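Uncharacterized protein (Streptococcus pneumoniae, PDB 3LFT) probably serves as the substrate-binding component of an ABC transporter, and holds L-tryptophan in the cleft between its two lobes. Local coordinates at residues V67-P72 against I87-T92; A128-V133 against P215-A220; P171-I176 against D195-S200; T149-F154 against A189-I194; K21-G26 against V241-M246. All blocks are in the same frame, centred on the assembly; numbering follows the deposited sequence. Where two conformers were deposited one is given.

Contact 1. Residues V67-P72 against I87-T92; sequences VGIATP and IMAAIT. With TRP (tryptophan), chain C.
With chi1 at -69°, Thr-71 holds OG1 beside its own backbone N, while Ile-91 sets CG2 anti to its backbone N, and Thr-71 OG1 and Ile-91 CG2 meet at 3.5 Å. The other branch of the isoleucine curls back through chi2 (45°), which carries Ile-91 CD1 to 3.6 Å from Ala-70 C, in contact with the backbone where strand 65-69 gives way to a helix. Upstream the two segments run as neighbouring parallel strands. Gly-68 bonds to the two residues that flank Met-88, its N to Ile-87 O and its O to Ala-89 N (2.9 Å for Ala-89 N to Gly-68 O), and Ala-70 N closes the pairing on Ala-89 O. On one face of the sheet Ala-89 CB rests 4.0 Å from Ile-69 CG1.

Strand 65-69, helix 71-80 and strand 86-89 form a beta-alpha-beta crossover, and the ligand sits where its strands end, as in other periplasmic-type binding proteins. Thr-71 N, in the first turn of the helix, gives an almost straight bond to O of the bound tryptophan (2.8 Å, 176°); the helix end probably steadies the carboxylate. The second carboxylate oxygen is gripped twice, by Thr-71 OG1 (2.7 Å to OXT) and by Thr-92 N (3.0 Å to OXT). The ligand's amino N donates to Ala-90 O at 2.8 Å and also to Thr-92 OG1, which bonds in turn to Asp-115 O.

Contact 2. Residues A128-V133 against P215-A220; sequences ALTPNV and PIYPSA
Thr-130 is where helix 119-129 loses its helical backbone, and its CA lies 8.3 Å from that of Pro-215, the closest pair of CA atoms between the two segments. A type I beta turn then runs from Thr-130 to Val-133, closed by Val-133 N on Thr-130 O at 3.1 Å. Facing it is strand 216-218, outermost in the four-stranded parallel sheet of one alpha/beta lobe, paired along its inner side with strand 189-192. The contact thus ties a helix-to-strand turn to the edge of that sheet.

Side chains bridge the gap. Tyr-217 reaches out of the strand, and its hydroxyl meets the threonine hydroxyl, which arrives at the edge of the ring close to its plane. Thr-130 OG1 sits between its backbone N and carbonyl carbon (chi1 50°), a position from which it also bonds to Ile-126 O, one turn back in the helix; the phenol is therefore held by a group that is itself fixed. Leu-129 brings CD2 to 4.2 Å from Tyr-217 CE1. Beside this polar join, Pro-215 CG packs at 4.3 Å against Val-133 CG2. Thr-130 OG1 and Tyr-217 OH lie 2.7 Å apart in a hydrogen bond.

Contact 3. Residues P171-I176 against D195-S200; sequences PSTNEI and DNTIAS. With TRP (tryptophan), chain C.
Thr-173 and Thr-197 meet through their methyl groups, Thr-173 CG2 lying 3.7 Å from Thr-197 CG2. The first of these methyls also reaches the helix backbone, with Thr-173 CG2 3.4 Å from Thr-197 O; that carbonyl accepts a bond from Ser-200 OG. Thr-197 turns its hydroxyl elsewhere, to Glu-144, and its methyl lies against the peptide that joins Ser-172 to Thr-173. Deeper in, the side chains of Ile-176 and Ile-198 cross at an angle, their CD1 atoms touching at 3.9 Å between strand 164-170 and helix 202-208.

Each segment is held in shape by its own polar groups. In the loop, Ser-172 OG accepts from Asn-174 N, an ST turn, and donates to Glu-175 OE1 on its syn side (2.7 Å from Ser-172 OG to Glu-175 OE1). In the other segment Asp-195 is the N-cap of helix 196-200, its OD1 taking Ile-198 N at 2.8 Å in a bond of 171°.

This capped helix carries residues of the tryptophan pocket: Asn-196 ND2 gives a hydrogen bond to O of the ligand at 2.9 Å, and Ala-199 CB lies 3.7 Å from CZ3 of its indole. One short helix thus packs on a surface loop and lines the binding cleft.

Contact 4. Residues T149-F154 against A189-I194; sequences TQVEEF and AIWVPI. With TRP (tryptophan), chain C.
Phe-154 lies flat on Trp-191, its ring stacked face to face over the five-membered ring of the indole with centroids 3.7 Å apart and planes only 7° from parallel. The two side chains run antiparallel to one another across the stack, so that Phe-154 CB comes over the other half of the indole and makes a CH-pi contact, 3.9 Å from the centroid of the six-membered ring. Val-151 CG2 meets the rim of the same ring system, 4.0 Å from Trp-191 CZ3 and near its plane, and Pro-193 N lies above the opposite face.

One turn earlier in the helix, Gln-150 spans the gap with an extended chain and grips the backbone of Ile-194 twice. Its OE1 accepts from Ile-194 N at 2.8 Å, and its NE2 donates to Ile-194 O at 3.0 Å, a bond that leaves in the amide plane but arrives from above the plane of the carbonyl. This pairing fixes which way round the amide is turned.

A second shell positions both groups. Gln-122 OE1 takes the indole N-H of Trp-191, while Asn-146 accepts from Gln-150 NE2 through its backbone O and donates to Ile-194 O through its side-chain ND2. Ile-194, so held, puts CG2 3.3 Å from CD2 of the bound tryptophan. Helix 145-160 covering a parallel sheet, with the ligand just past a strand's C-terminal end, is the arrangement of an alpha/beta lobe in a periplasmic-type binding protein.

Contact 5. Residues K21-G26 against V241-M246; sequences KGIQDG and VATGKM
Backbone meets backbone first: Gly-22, Gly-26 and Gly-244 bring helices 14-29 and 236-251 together with their short segment axes 6.6 Å apart, crossing at -46°. The CA atoms of Ile-23 and Gly-244 are separated by 4.3 Å, and those of Gly-26 and Val-241 by 4.4 Å. Having no side chain at these three positions lets the helices settle this deeply into each other, and Gly-22 with Gly-26, four residues on, has the GxxxG spacing known from close helix pairs. Where the chains are near, Val-241 CA makes a CA-H...O contact with Gly-22 O at 3.3 Å; no conventional hydrogen bond links the two segments.

Apolar packing flanks the glycines. Val-241 has CG1 anti to its backbone N (chi1 175°), an arrangement that brings its other branch over the first helix, with Val-241 CG2 4.0 Å from Gly-22 CA. On the side toward the sheet, the side chains of Ile-23 and Thr-243 cross, Ile-23 CG1 lying 3.9 Å from Thr-243 CB, while the threonine hydroxyl bonds back to Leu-239 O in its own helix.

Charges join the pair farther out, Lys-245 NZ forming salt bridges with Glu-29, the last residue of the first helix, and Glu-30 just after it. The pair rests on the six-stranded parallel sheet: Ile-23 touches Ala-89, Thr-243 touches Ile-87, Ala-89 and Val-113, and Ala-242 reaches strand 262-264.

Bound tryptophan is the meeting point: contacts 1, 3 and 4 all touch it, the first from one lobe and the other two from the other. Contacts 1 and 3 also pack directly, Ala-70 CB lying 3.5 Å from Asn-196 OD1, and Thr-92 CG2 reaches Gln-150 NE2 of contact 4 at 3.7 Å. Contact 5 stands behind contact 1, with Ala-89 CB 3.7 Å from Thr-243 CG2. Contact 2 extends the sheet of contact 4 through Tyr-217 N and Ile-190 O, 2.7 Å apart. Contacts 2 and 5 lie in different lobes, with centres about 31 Å apart on opposite sides of the chain's centre.

Contact 1. Residues V67-P72 against I87-T92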
# COMPACT_ATOMS: atom_id res chain seq x y z
N VAL A 67 -4.76 -0.26 -15.88
CA VAL A 67 -4.83 0.02 -14.45
C VAL A 67 -3.69 -0.70 -13.77
O VAL A 67 -3.52 -1.90 -13.99
CB VAL A 67 -6.17 -0.52 -13.84
CG1 VAL A 67 -6.27 -0.14 -12.36
CG2 VAL A 67 -7.38 0.03 -14.61
N GLY A 68 -2.90 0.02 -12.98
CA GLY A 68 -1.81 -0.60 -12.24
C GLY A 68 -2.10 -0.58 -10.75
O GLY A 68 -2.22 0.49 -10.15
N ILE A 69 -2.24 -1.77 -10.18
CA ILE A 69 -2.46 -1.91 -8.73
C ILE A 69 -1.11 -2.05 -8.05
O ILE A 69 -0.41 -3.05 -8.26
CB ILE A 69 -3.38 -3.12 -8.37
CG1 ILE A 69 -4.66 -3.11 -9.23
CG2 ILE A 69 -3.71 -3.08 -6.87
CD1 ILE A 69 -5.62 -4.29 -8.96
N ALA A 70 -0.78 -1.02 -7.27
CA ALA A 70 0.50 -0.81 -6.56
C ALA A 70 1.52 -0.13 -7.46
O ALA A 70 1.47 -0.23 -8.70
CB ALA A 70 1.06 -2.12 -5.93
N THR A 71 2.43 0.59 -6.83
CA THR A 71 3.39 1.45 -7.51
C THR A 71 4.20 0.74 -8.62
O THR A 71 4.26 1.26 -9.72
CB THR A 71 4.27 2.20 -6.47
OG1 THR A 71 3.46 3.14 -5.77
CG2 THR A 71 5.42 2.95 -7.13
N PRO A 72 4.76 -0.45 -8.35
CA PRO A 72 5.55 -1.05 -9.45
C PRO A 72 4.71 -1.39 -10.68
O PRO A 72 5.23 -1.35 -11.81
CB PRO A 72 6.13 -2.31 -8.83
CG PRO A 72 6.20 -1.96 -7.34
CD PRO A 72 4.92 -1.20 -7.09
N ILE A 87 -4.28 4.23 -15.11
CA ILE A 87 -4.94 4.57 -13.86
C ILE A 87 -4.21 3.90 -12.70
O ILE A 87 -4.09 2.67 -12.66
CB ILE A 87 -6.42 4.12 -13.86
CG1 ILE A 87 -7.17 4.60 -15.11
CG2 ILE A 87 -7.13 4.60 -12.59
CD1 ILE A 87 -7.10 6.10 -15.45
N MSE A 88 -3.71 4.72 -11.78
CA MSE A 88 -3.08 4.24 -10.57
C MSE A 88 -4.12 3.75 -9.57
O MSE A 88 -5.07 4.48 -9.25
CB MSE A 88 -2.32 5.38 -9.90
CG MSE A 88 -1.23 6.05 -10.76
SE MSE A 88 -0.34 7.52 -9.84
CE MSE A 88 -1.86 8.67 -9.47
N ALA A 89 -3.94 2.51 -9.09
CA ALA A 89 -4.78 2.01 -8.00
C ALA A 89 -3.93 1.84 -6.75
O ALA A 89 -3.21 0.83 -6.59
CB ALA A 89 -5.41 0.69 -8.39
N ALA A 90 -4.02 2.84 -5.87
CA ALA A 90 -3.31 2.86 -4.59
C ALA A 90 -1.79 2.98 -4.75
O ALA A 90 -1.03 2.08 -4.39
CB ALA A 90 -3.70 1.65 -3.71
N ILE A 91 -1.37 4.13 -5.27
CA ILE A 91 0.05 4.48 -5.39
C ILE A 91 0.31 5.50 -4.28
O ILE A 91 -0.27 6.59 -4.27
CB ILE A 91 0.33 5.09 -6.78
CG1 ILE A 91 0.53 3.99 -7.84
CG2 ILE A 91 1.60 5.96 -6.77
CD1 ILE A 91 -0.47 2.82 -7.84
N THR A 92 1.18 5.15 -3.33
CA THR A 92 1.35 5.97 -2.13
C THR A 92 1.93 7.36 -2.41
O THR A 92 1.52 8.35 -1.80
CB THR A 92 2.16 5.19 -1.07
OG1 THR A 92 1.34 4.13 -0.58
CG2 THR A 92 2.67 6.04 0.09
N TRP C . 0.23 1.85 -1.85
CA TRP C . 1.14 0.74 -2.24
C TRP C . 2.05 1.18 -3.34
O TRP C . 2.61 0.34 -4.05
CB TRP C . 0.31 -0.49 -2.64
CG TRP C . -0.55 -0.98 -1.50
CD1 TRP C . -1.91 -0.75 -1.29
CD2 TRP C . -0.09 -1.78 -0.36
NE1 TRP C . -2.31 -1.35 -0.12
CE2 TRP C . -1.28 -1.96 0.48
CE3 TRP C . 1.14 -2.28 0.00
CZ2 TRP C . -1.15 -2.67 1.66
CZ3 TRP C . 1.24 -2.99 1.19
CH2 TRP C . 0.10 -3.18 2.00
OXT TRP C . 2.24 2.39 -3.52

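Contact 2. Residues A128-V133 against P215-A220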
# COMPACT_ATOMS: atom_id res chain seq x y z
N ALA A 128 1.41 6.00 22.46
CA ALA A 128 0.30 5.76 23.38
C ALA A 128 0.20 4.30 23.80
O ALA A 128 -0.04 4.00 24.98
CB ALA A 128 -1.00 6.20 22.74
N LEU A 129 0.41 3.39 22.85
CA LEU A 129 0.16 1.98 23.08
C LEU A 129 1.36 1.25 23.69
O LEU A 129 1.19 0.34 24.52
CB LEU A 129 -0.29 1.33 21.77
CG LEU A 129 -0.75 -0.13 21.79
CD1 LEU A 129 -1.91 -0.35 22.74
CD2 LEU A 129 -1.13 -0.55 20.38
N THR A 130 2.56 1.62 23.27
CA THR A 130 3.79 1.03 23.79
C THR A 130 4.73 2.15 24.24
O THR A 130 5.70 2.47 23.56
CB THR A 130 4.49 0.09 22.78
OG1 THR A 130 4.61 0.75 21.51
CG2 THR A 130 3.69 -1.20 22.59
N PRO A 131 4.43 2.75 25.41
CA PRO A 131 5.24 3.88 25.84
C PRO A 131 6.69 3.52 26.19
O PRO A 131 7.52 4.42 26.32
CB PRO A 131 4.50 4.41 27.08
CG PRO A 131 3.67 3.24 27.56
CD PRO A 131 3.28 2.51 26.31
N ASN A 132 7.00 2.22 26.33
CA ASN A 132 8.37 1.79 26.63
C ASN A 132 9.28 1.65 25.40
O ASN A 132 10.49 1.46 25.52
CB ASN A 132 8.37 0.48 27.44
CG ASN A 132 9.69 0.22 28.19
OD1 ASN A 132 10.37 1.15 28.64
ND2 ASN A 132 10.03 -1.06 28.35
N VAL A 133 8.69 1.76 24.21
CA VAL A 133 9.44 1.67 22.96
C VAL A 133 10.28 2.93 22.73
O VAL A 133 9.74 4.04 22.71
CB VAL A 133 8.49 1.42 21.78
CG1 VAL A 133 9.14 1.75 20.43
CG2 VAL A 133 7.99 -0.01 21.81
N PRO A 215 6.88 -5.79 19.59
CA PRO A 215 5.65 -5.42 18.88
C PRO A 215 5.94 -5.01 17.44
O PRO A 215 6.96 -4.36 17.16
CB PRO A 215 5.15 -4.21 19.67
CG PRO A 215 6.35 -3.69 20.37
CD PRO A 215 7.20 -4.87 20.69
N ILE A 216 5.03 -5.37 16.54
CA ILE A 216 5.11 -4.99 15.13
C ILE A 216 3.97 -4.03 14.83
O ILE A 216 2.80 -4.29 15.17
CB ILE A 216 5.00 -6.21 14.20
CG1 ILE A 216 6.00 -7.30 14.58
CG2 ILE A 216 5.23 -5.81 12.75
CD1 ILE A 216 5.63 -8.68 14.00
N TYR A 217 4.31 -2.91 14.20
CA TYR A 217 3.34 -1.92 13.74
C TYR A 217 3.37 -1.87 12.20
O TYR A 217 4.08 -1.04 11.61
CB TYR A 217 3.68 -0.55 14.31
CG TYR A 217 3.40 -0.37 15.78
CD1 TYR A 217 2.17 0.12 16.20
CD2 TYR A 217 4.37 -0.65 16.76
CE1 TYR A 217 1.90 0.35 17.55
CE2 TYR A 217 4.09 -0.43 18.13
CZ TYR A 217 2.86 0.06 18.49
OH TYR A 217 2.57 0.30 19.82
N PRO A 218 2.62 -2.77 11.54
CA PRO A 218 2.71 -2.89 10.08
C PRO A 218 1.53 -2.18 9.43
O PRO A 218 0.39 -2.31 9.88
CB PRO A 218 2.64 -4.40 9.86
CG PRO A 218 1.69 -4.88 10.97
CD PRO A 218 1.82 -3.87 12.12
N SER A 219 1.80 -1.42 8.36
CA SER A 219 0.82 -0.50 7.77
C SER A 219 -0.23 -1.14 6.87
O SER A 219 -0.43 -0.70 5.72
CB SER A 219 1.56 0.63 7.04
OG SER A 219 2.42 1.30 7.93
N ALA A 220 -0.90 -2.17 7.37
CA ALA A 220 -2.07 -2.75 6.70
C ALA A 220 -2.87 -3.59 7.65
O ALA A 220 -2.30 -4.33 8.46
CB ALA A 220 -1.65 -3.62 5.52

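Contact 3. Residues P171-I176 against D195-S200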
# COMPACT_ATOMS: atom_id res chain seq x y z
N PRO A 171 16.35 -5.99 -0.34
CA PRO A 171 16.07 -5.87 -1.78
C PRO A 171 14.94 -6.77 -2.29
O PRO A 171 14.44 -6.56 -3.40
CB PRO A 171 17.40 -6.30 -2.42
CG PRO A 171 17.97 -7.28 -1.45
CD PRO A 171 17.60 -6.73 -0.08
N SER A 172 14.57 -7.77 -1.50
CA SER A 172 13.57 -8.77 -1.88
C SER A 172 13.05 -9.48 -0.65
O SER A 172 13.51 -9.23 0.47
CB SER A 172 14.16 -9.80 -2.85
OG SER A 172 14.87 -10.81 -2.12
N THR A 173 12.11 -10.40 -0.86
CA THR A 173 11.53 -11.16 0.25
C THR A 173 12.51 -12.15 0.84
O THR A 173 12.37 -12.58 1.99
CB THR A 173 10.26 -11.94 -0.16
OG1 THR A 173 10.53 -12.70 -1.34
CG2 THR A 173 9.09 -10.99 -0.41
N ASN A 174 13.54 -12.51 0.07
CA ASN A 174 14.52 -13.50 0.51
C ASN A 174 15.29 -13.13 1.77
O ASN A 174 15.68 -14.01 2.54
CB ASN A 174 15.49 -13.83 -0.64
CG ASN A 174 14.79 -14.40 -1.86
OD1 ASN A 174 14.88 -13.85 -2.96
ND2 ASN A 174 14.06 -15.50 -1.66
N GLU A 175 15.49 -11.83 1.98
CA GLU A 175 16.31 -11.33 3.08
C GLU A 175 15.49 -11.01 4.33
O GLU A 175 16.04 -10.58 5.33
CB GLU A 175 17.12 -10.10 2.64
CG GLU A 175 18.18 -10.35 1.55
CD GLU A 175 17.60 -10.50 0.14
OE1 GLU A 175 16.47 -10.02 -0.10
OE2 GLU A 175 18.27 -11.08 -0.73
N ILE A 176 14.18 -11.26 4.28
CA ILE A 176 13.31 -10.87 5.41
C ILE A 176 13.66 -11.59 6.71
O ILE A 176 13.88 -10.93 7.74
CB ILE A 176 11.80 -11.05 5.11
CG1 ILE A 176 11.35 -10.03 4.06
CG2 ILE A 176 10.97 -10.88 6.42
CD1 ILE A 176 9.93 -10.25 3.54
N ASP A 195 4.17 -1.32 2.06
CA ASP A 195 5.30 -1.88 1.32
C ASP A 195 4.86 -3.23 0.76
O ASP A 195 4.48 -4.13 1.52
CB ASP A 195 6.49 -2.03 2.27
CG ASP A 195 7.73 -2.55 1.57
OD1 ASP A 195 7.75 -3.75 1.20
OD2 ASP A 195 8.68 -1.75 1.37
N ASN A 196 4.89 -3.38 -0.56
CA ASN A 196 4.39 -4.61 -1.18
C ASN A 196 5.27 -5.83 -0.90
O ASN A 196 4.75 -6.94 -0.78
CB ASN A 196 4.29 -4.43 -2.69
CG ASN A 196 3.29 -3.37 -3.06
OD1 ASN A 196 2.08 -3.60 -2.99
ND2 ASN A 196 3.77 -2.20 -3.46
N THR A 197 6.58 -5.63 -0.85
CA THR A 197 7.53 -6.72 -0.59
C THR A 197 7.26 -7.32 0.79
O THR A 197 7.07 -8.54 0.93
CB THR A 197 9.00 -6.23 -0.72
OG1 THR A 197 9.18 -5.65 -2.03
CG2 THR A 197 10.01 -7.36 -0.51
N ILE A 198 7.23 -6.47 1.82
CA ILE A 198 7.03 -6.98 3.17
C ILE A 198 5.60 -7.49 3.29
O ILE A 198 5.37 -8.51 3.95
CB ILE A 198 7.36 -5.93 4.25
CG1 ILE A 198 8.76 -5.34 4.02
CG2 ILE A 198 7.23 -6.51 5.66
CD1 ILE A 198 9.93 -6.34 4.01
N ALA A 199 4.63 -6.83 2.66
CA ALA A 199 3.25 -7.34 2.77
C ALA A 199 3.12 -8.74 2.19
O ALA A 199 2.38 -9.59 2.71
CB ALA A 199 2.24 -6.39 2.13
N SER A 200 3.83 -8.99 1.09
CA SER A 200 3.79 -10.29 0.44
C SER A 200 4.50 -11.37 1.26
O SER A 200 4.20 -12.56 1.09
CB SER A 200 4.36 -10.20 -0.97
OG SER A 200 5.77 -10.13 -0.94
N TRP C . 0.23 1.85 -1.85
CA TRP C . 1.14 0.74 -2.24
C TRP C . 2.05 1.18 -3.34
O TRP C . 2.61 0.34 -4.05
CB TRP C . 0.31 -0.49 -2.64
CG TRP C . -0.55 -0.98 -1.50
CD1 TRP C . -1.91 -0.75 -1.29
CD2 TRP C . -0.09 -1.78 -0.36
NE1 TRP C . -2.31 -1.35 -0.12
CE2 TRP C . -1.28 -1.96 0.48
CE3 TRP C . 1.14 -2.28 0.00
CZ2 TRP C . -1.15 -2.67 1.66
CZ3 TRP C . 1.24 -2.99 1.19
CH2 TRP C . 0.10 -3.18 2.00
OXT TRP C . 2.24 2.39 -3.52

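Contact 4. Residues T149-F154 against A189-I194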
# COMPACT_ATOMS: atom_id res chain seq x y z
N THR A 149 9.77 7.17 0.39
CA THR A 149 9.09 8.38 0.84
C THR A 149 8.52 8.18 2.25
O THR A 149 8.62 9.05 3.12
CB THR A 149 7.93 8.69 -0.17
OG1 THR A 149 8.48 8.91 -1.48
CG2 THR A 149 7.11 9.91 0.29
N GLN A 150 7.90 7.03 2.47
CA GLN A 150 7.23 6.78 3.76
C GLN A 150 8.21 6.70 4.91
O GLN A 150 7.94 7.21 6.00
CB GLN A 150 6.42 5.49 3.70
CG GLN A 150 5.23 5.53 2.79
CD GLN A 150 4.60 4.18 2.72
OE1 GLN A 150 3.91 3.78 3.65
NE2 GLN A 150 4.85 3.45 1.62
N VAL A 151 9.35 6.07 4.65
CA VAL A 151 10.40 5.96 5.66
C VAL A 151 10.93 7.35 6.06
O VAL A 151 11.08 7.63 7.24
CB VAL A 151 11.54 5.02 5.18
CG1 VAL A 151 12.71 5.05 6.18
CG2 VAL A 151 11.01 3.61 5.06
N GLU A 152 11.17 8.22 5.07
CA GLU A 152 11.60 9.60 5.33
C GLU A 152 10.60 10.32 6.22
O GLU A 152 10.98 10.92 7.23
CB GLU A 152 11.81 10.37 4.03
CG GLU A 152 12.99 9.92 3.18
CD GLU A 152 12.95 10.48 1.76
OE1 GLU A 152 11.95 11.14 1.40
OE2 GLU A 152 13.92 10.27 1.01
N GLU A 153 9.31 10.27 5.86
CA GLU A 153 8.28 11.01 6.60
C GLU A 153 8.11 10.46 8.01
O GLU A 153 7.98 11.20 8.98
CB GLU A 153 6.96 10.99 5.82
CG GLU A 153 7.00 11.81 4.52
CD GLU A 153 5.64 11.96 3.88
OE1 GLU A 153 4.60 11.80 4.57
OE2 GLU A 153 5.61 12.27 2.66
N PHE A 154 8.10 9.14 8.13
CA PHE A 154 7.95 8.50 9.43
C PHE A 154 9.11 8.83 10.35
O PHE A 154 8.91 9.14 11.51
CB PHE A 154 7.76 6.97 9.26
CG PHE A 154 7.58 6.23 10.57
CD1 PHE A 154 6.32 6.08 11.13
CD2 PHE A 154 8.68 5.68 11.23
CE1 PHE A 154 6.15 5.38 12.32
CE2 PHE A 154 8.52 4.97 12.42
CZ PHE A 154 7.25 4.84 12.98
N ALA A 189 10.79 -2.16 18.61
CA ALA A 189 9.58 -2.38 17.84
C ALA A 189 9.93 -2.37 16.38
O ALA A 189 10.92 -1.73 15.98
CB ALA A 189 8.54 -1.28 18.13
N ILE A 190 9.14 -3.09 15.59
CA ILE A 190 9.30 -3.13 14.14
C ILE A 190 8.16 -2.34 13.53
O ILE A 190 7.01 -2.54 13.91
CB ILE A 190 9.25 -4.59 13.60
CG1 ILE A 190 10.40 -5.43 14.18
CG2 ILE A 190 9.28 -4.61 12.06
CD1 ILE A 190 10.18 -6.92 14.02
N TRP A 191 8.48 -1.43 12.61
CA TRP A 191 7.49 -0.70 11.82
C TRP A 191 7.66 -1.03 10.35
O TRP A 191 8.78 -1.13 9.84
CB TRP A 191 7.62 0.81 12.07
CG TRP A 191 6.79 1.66 11.17
CD1 TRP A 191 5.46 1.93 11.30
CD2 TRP A 191 7.23 2.34 10.00
NE1 TRP A 191 5.04 2.75 10.26
CE2 TRP A 191 6.13 3.04 9.47
CE3 TRP A 191 8.49 2.48 9.38
CZ2 TRP A 191 6.22 3.83 8.31
CZ3 TRP A 191 8.58 3.27 8.22
CH2 TRP A 191 7.46 3.94 7.71
N VAL A 192 6.54 -1.25 9.67
CA VAL A 192 6.54 -1.58 8.24
C VAL A 192 5.67 -0.57 7.53
O VAL A 192 4.50 -0.40 7.90
CB VAL A 192 5.97 -2.98 7.96
CG1 VAL A 192 6.06 -3.30 6.46
CG2 VAL A 192 6.73 -4.04 8.76
N PRO A 193 6.19 0.14 6.52
CA PRO A 193 5.37 1.05 5.73
C PRO A 193 4.39 0.29 4.83
O PRO A 193 4.31 -0.95 4.88
CB PRO A 193 6.39 1.87 4.93
CG PRO A 193 7.59 1.01 4.84
CD PRO A 193 7.60 0.12 6.07
N ILE A 194 3.66 1.04 4.01
CA ILE A 194 2.79 0.45 2.99
C ILE A 194 3.73 -0.08 1.89
O ILE A 194 4.06 0.65 0.94
CB ILE A 194 1.74 1.46 2.47
CG1 ILE A 194 0.96 2.12 3.61
CG2 ILE A 194 0.77 0.77 1.53
CD1 ILE A 194 0.11 3.30 3.12
N TRP C . 0.23 1.85 -1.85
CA TRP C . 1.14 0.74 -2.24
C TRP C . 2.05 1.18 -3.34
O TRP C . 2.61 0.34 -4.05
CB TRP C . 0.31 -0.49 -2.64
CG TRP C . -0.55 -0.98 -1.50
CD1 TRP C . -1.91 -0.75 -1.29
CD2 TRP C . -0.09 -1.78 -0.36
NE1 TRP C . -2.31 -1.35 -0.12
CE2 TRP C . -1.28 -1.96 0.48
CE3 TRP C . 1.14 -2.28 0.00
CZ2 TRP C . -1.15 -2.67 1.66
CZ3 TRP C . 1.24 -2.99 1.19
CH2 TRP C . 0.10 -3.18 2.00
OXT TRP C . 2.24 2.39 -3.52

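Contact 5. Residues K21-G26 against V241-M246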
# COMPACT_ATOMS: atom_id res chain seq x y z
N LYS A 21 -11.10 -6.13 -5.76
CA LYS A 21 -12.52 -6.36 -5.51
C LYS A 21 -13.26 -5.02 -5.54
O LYS A 21 -14.32 -4.88 -6.17
CB LYS A 21 -12.73 -7.07 -4.17
CG LYS A 21 -14.11 -6.89 -3.53
CD LYS A 21 -15.17 -7.80 -4.13
CE LYS A 21 -16.51 -7.56 -3.46
NZ LYS A 21 -16.34 -6.94 -2.11
N GLY A 22 -12.69 -4.01 -4.86
CA GLY A 22 -13.25 -2.65 -4.87
C GLY A 22 -13.35 -2.05 -6.27
O GLY A 22 -14.36 -1.44 -6.61
N ILE A 23 -12.32 -2.25 -7.09
CA ILE A 23 -12.36 -1.79 -8.48
C ILE A 23 -13.57 -2.38 -9.20
O ILE A 23 -14.33 -1.65 -9.85
CB ILE A 23 -11.04 -2.12 -9.22
CG1 ILE A 23 -9.89 -1.24 -8.71
CG2 ILE A 23 -11.23 -1.98 -10.77
CD1 ILE A 23 -8.51 -1.71 -9.16
N GLN A 24 -13.72 -3.69 -9.09
CA GLN A 24 -14.84 -4.38 -9.73
C GLN A 24 -16.17 -3.87 -9.20
O GLN A 24 -17.10 -3.68 -9.99
CB GLN A 24 -14.73 -5.88 -9.50
CG GLN A 24 -13.54 -6.52 -10.21
CD GLN A 24 -13.36 -7.97 -9.82
OE1 GLN A 24 -13.55 -8.88 -10.64
NE2 GLN A 24 -12.97 -8.20 -8.58
N ASP A 25 -16.26 -3.62 -7.89
CA ASP A 25 -17.52 -3.13 -7.32
C ASP A 25 -17.81 -1.74 -7.86
O ASP A 25 -18.96 -1.45 -8.15
CB ASP A 25 -17.43 -3.10 -5.80
CG ASP A 25 -17.38 -4.49 -5.18
OD1 ASP A 25 -17.71 -5.50 -5.86
OD2 ASP A 25 -17.04 -4.55 -3.98
N GLY A 26 -16.79 -0.89 -7.97
CA GLY A 26 -17.01 0.50 -8.42
C GLY A 26 -17.42 0.54 -9.88
O GLY A 26 -18.31 1.28 -10.26
N VAL A 241 -12.87 1.03 -4.81
CA VAL A 241 -14.09 1.64 -5.37
C VAL A 241 -13.79 2.99 -6.01
O VAL A 241 -14.25 3.28 -7.12
CB VAL A 241 -15.19 1.78 -4.30
CG1 VAL A 241 -16.42 2.53 -4.84
CG2 VAL A 241 -15.61 0.41 -3.81
N ALA A 242 -12.97 3.79 -5.34
CA ALA A 242 -12.63 5.11 -5.87
C ALA A 242 -11.86 4.98 -7.18
O ALA A 242 -12.05 5.76 -8.11
CB ALA A 242 -11.83 5.91 -4.85
N THR A 243 -11.00 3.96 -7.27
CA THR A 243 -10.29 3.69 -8.50
C THR A 243 -11.28 3.30 -9.60
O THR A 243 -11.19 3.77 -10.73
CB THR A 243 -9.26 2.58 -8.32
OG1 THR A 243 -8.31 2.94 -7.31
CG2 THR A 243 -8.51 2.31 -9.62
N GLY A 244 -12.23 2.42 -9.26
CA GLY A 244 -13.27 2.04 -10.23
C GLY A 244 -14.00 3.25 -10.80
O GLY A 244 -14.24 3.34 -12.02
N LYS A 245 -14.38 4.16 -9.93
CA LYS A 245 -15.06 5.35 -10.39
C LYS A 245 -14.22 6.23 -11.27
O LYS A 245 -14.74 6.80 -12.24
CB LYS A 245 -15.64 6.11 -9.21
CG LYS A 245 -16.81 5.32 -8.63
CD LYS A 245 -17.45 5.96 -7.43
CE LYS A 245 -18.59 5.07 -6.93
NZ LYS A 245 -19.71 4.97 -7.91
N MSE A 246 -12.92 6.34 -11.01
CA MSE A 246 -12.02 7.12 -11.89
C MSE A 246 -11.82 6.41 -13.23
O MSE A 246 -11.75 7.10 -14.25
CB MSE A 246 -10.68 7.40 -11.22
CG MSE A 246 -10.84 8.29 -9.99
SE MSE A 246 -9.16 8.88 -9.27
CE MSE A 246 -8.74 10.22 -10.61